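Local coordinates for protein 2-oxoadipate dioxygenase/decarboxylase (Pseudomonas putida, PDB 6W1G) that uses ferrous iron and molecular oxygen to decarboxylate and hydroxylate 2-oxoadipate to D-2-hydroxyglutarate in D-lysine catabolism, at residues E68-I73 with E296-A301. Numbering follows the deposited sequence.
Sequences ERHGAI and EQRGAA. With NI (nickel (II) ion), chain B.
His70 spans the gap between a metal ion and a carboxylate: its NE2 binds nickel at 2.1 Å, while ND1 on the other side of the ring gives its hydrogen to Glu296 OE2 at 2.8 Å (N-H...O 158°). The oxygen lies in the imidazole plane, but the ring comes to it from above the carboxylate, the two planes being turned 49° apart. On both residues CG sits between the backbone N and the carbonyl carbon (chi1 75° in Glu296), and beyond CG the Glu296 chain runs out extended to carry its carboxylate to the ring edge. Glu296 is a second-shell residue here, fixing the rotation of the metal-bound imidazole and probably making it a more electron-rich ligand. The bond ties strand 69-75 of the five-stranded mixed sheet to strand 288-298 of a two-stranded antiparallel sheet, in an enzyme of the glyoxalase clan. Glu294, on the latter strand, and His226 complete the protein part of this two-histidine, one-carboxylate site, and three waters fill the remaining positions; the native metal is iron(II), and His70 also binds 2-oxoadipate. Arg298, extended from CG to NE, brings its guanidinium edge to Glu296 OE2 in a salt bridge, NE 3.0 Å from Glu296 OE2. The N-H bonds from NE and NH2 are both weak, so this buried oxygen receives one good bond and two poorer ones. Arg298 NH1 is held by the carbonyls of Asp398 and Tyr396. Glu68 meets Arg298 more loosely, OE2 lying 3.7 Å from Arg298 CD and well out of the guanidinium plane; its carboxylate is instead claimed by salt bridges to Arg127, Arg64 and Arg230.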
# COMPACT_ATOMS: atom_id res chain seq x y z
N GLU A 68 2.74 1.48 -10.77
CA GLU A 68 2.07 1.38 -9.48
C GLU A 68 2.98 0.75 -8.43
O GLU A 68 3.49 -0.36 -8.61
CB GLU A 68 0.78 0.59 -9.63
CG GLU A 68 0.09 0.35 -8.30
CD GLU A 68 -1.39 0.04 -8.41
OE1 GLU A 68 -1.97 0.00 -9.53
OE2 GLU A 68 -1.99 -0.20 -7.31
N ARG A 69 3.16 1.46 -7.32
CA ARG A 69 4.04 1.01 -6.26
C ARG A 69 3.52 1.47 -4.91
O ARG A 69 2.70 2.39 -4.80
CB ARG A 69 5.45 1.61 -6.39
CG ARG A 69 6.24 1.19 -7.58
CD ARG A 69 7.43 2.09 -7.80
NE ARG A 69 7.09 3.36 -8.41
CZ ARG A 69 7.16 3.61 -9.70
NH1 ARG A 69 7.54 2.66 -10.57
NH2 ARG A 69 6.77 4.83 -10.07
N HIS A 70 4.04 0.83 -3.86
CA HIS A 70 3.97 1.40 -2.52
C HIS A 70 5.36 1.42 -1.90
O HIS A 70 6.18 0.54 -2.19
CB HIS A 70 2.96 0.77 -1.53
CG HIS A 70 3.35 -0.51 -0.89
ND1 HIS A 70 2.89 -1.74 -1.33
CD2 HIS A 70 4.08 -0.76 0.22
CE1 HIS A 70 3.36 -2.69 -0.53
NE2 HIS A 70 4.09 -2.13 0.41
N GLY A 71 5.64 2.39 -1.06
CA GLY A 71 6.81 2.37 -0.21
C GLY A 71 6.41 2.12 1.22
O GLY A 71 5.25 2.26 1.59
N ALA A 72 7.40 1.73 2.03
CA ALA A 72 7.21 1.56 3.45
C ALA A 72 8.41 2.19 4.16
O ALA A 72 9.56 1.95 3.76
CB ALA A 72 7.16 0.07 3.81
N ILE A 73 8.12 2.98 5.19
CA ILE A 73 9.10 3.68 5.99
C ILE A 73 8.68 3.62 7.45
O ILE A 73 7.52 3.34 7.79
CB ILE A 73 9.22 5.16 5.57
CG1 ILE A 73 7.89 5.92 5.75
CG2 ILE A 73 9.75 5.23 4.18
CD1 ILE A 73 7.95 7.43 5.56
N GLU A 296 3.52 -7.61 -4.53
CA GLU A 296 2.10 -7.71 -4.19
C GLU A 296 1.24 -7.78 -5.44
O GLU A 296 1.61 -7.31 -6.51
CB GLU A 296 1.63 -6.54 -3.32
CG GLU A 296 1.44 -5.20 -4.01
CD GLU A 296 1.19 -4.01 -3.02
OE1 GLU A 296 0.92 -4.27 -1.86
OE2 GLU A 296 1.28 -2.84 -3.40
N GLN A 297 0.07 -8.38 -5.24
CA GLN A 297 -1.00 -8.44 -6.22
C GLN A 297 -2.24 -7.84 -5.53
O GLN A 297 -2.57 -8.26 -4.42
CB GLN A 297 -1.28 -9.89 -6.64
CG GLN A 297 -2.37 -10.01 -7.70
CD GLN A 297 -2.77 -11.41 -8.00
OE1 GLN A 297 -1.99 -12.37 -7.85
NE2 GLN A 297 -3.98 -11.56 -8.47
N ARG A 298 -2.92 -6.90 -6.16
CA ARG A 298 -4.03 -6.19 -5.54
C ARG A 298 -5.34 -6.60 -6.17
O ARG A 298 -5.47 -6.53 -7.39
CB ARG A 298 -3.85 -4.66 -5.59
CG ARG A 298 -2.78 -4.21 -4.65
CD ARG A 298 -2.55 -2.69 -4.69
NE ARG A 298 -1.65 -2.32 -3.60
CZ ARG A 298 -2.04 -2.14 -2.35
NH1 ARG A 298 -3.34 -2.09 -2.03
NH2 ARG A 298 -1.12 -1.99 -1.40
N GLY A 299 -6.29 -6.99 -5.33
CA GLY A 299 -7.62 -7.39 -5.72
C GLY A 299 -8.70 -6.45 -5.21
O GLY A 299 -8.46 -5.26 -5.07
N ALA A 300 -9.89 -6.99 -4.97
CA ALA A 300 -11.06 -6.19 -4.65
C ALA A 300 -11.04 -5.66 -3.23
O ALA A 300 -10.79 -6.39 -2.26
CB ALA A 300 -12.30 -7.04 -4.84
N ALA A 301 -11.46 -4.41 -3.09
CA ALA A 301 -11.76 -3.85 -1.79
C ALA A 301 -13.01 -4.53 -1.23
O ALA A 301 -14.00 -4.73 -1.93
CB ALA A 301 -11.99 -2.36 -1.95
NI NI B . 4.70 -3.37 2.00
O HOH W 1 4.21 -2.07 3.64
O HOH W 2 2.75 -3.87 2.34
O HOH W 3 4.65 -4.82 3.76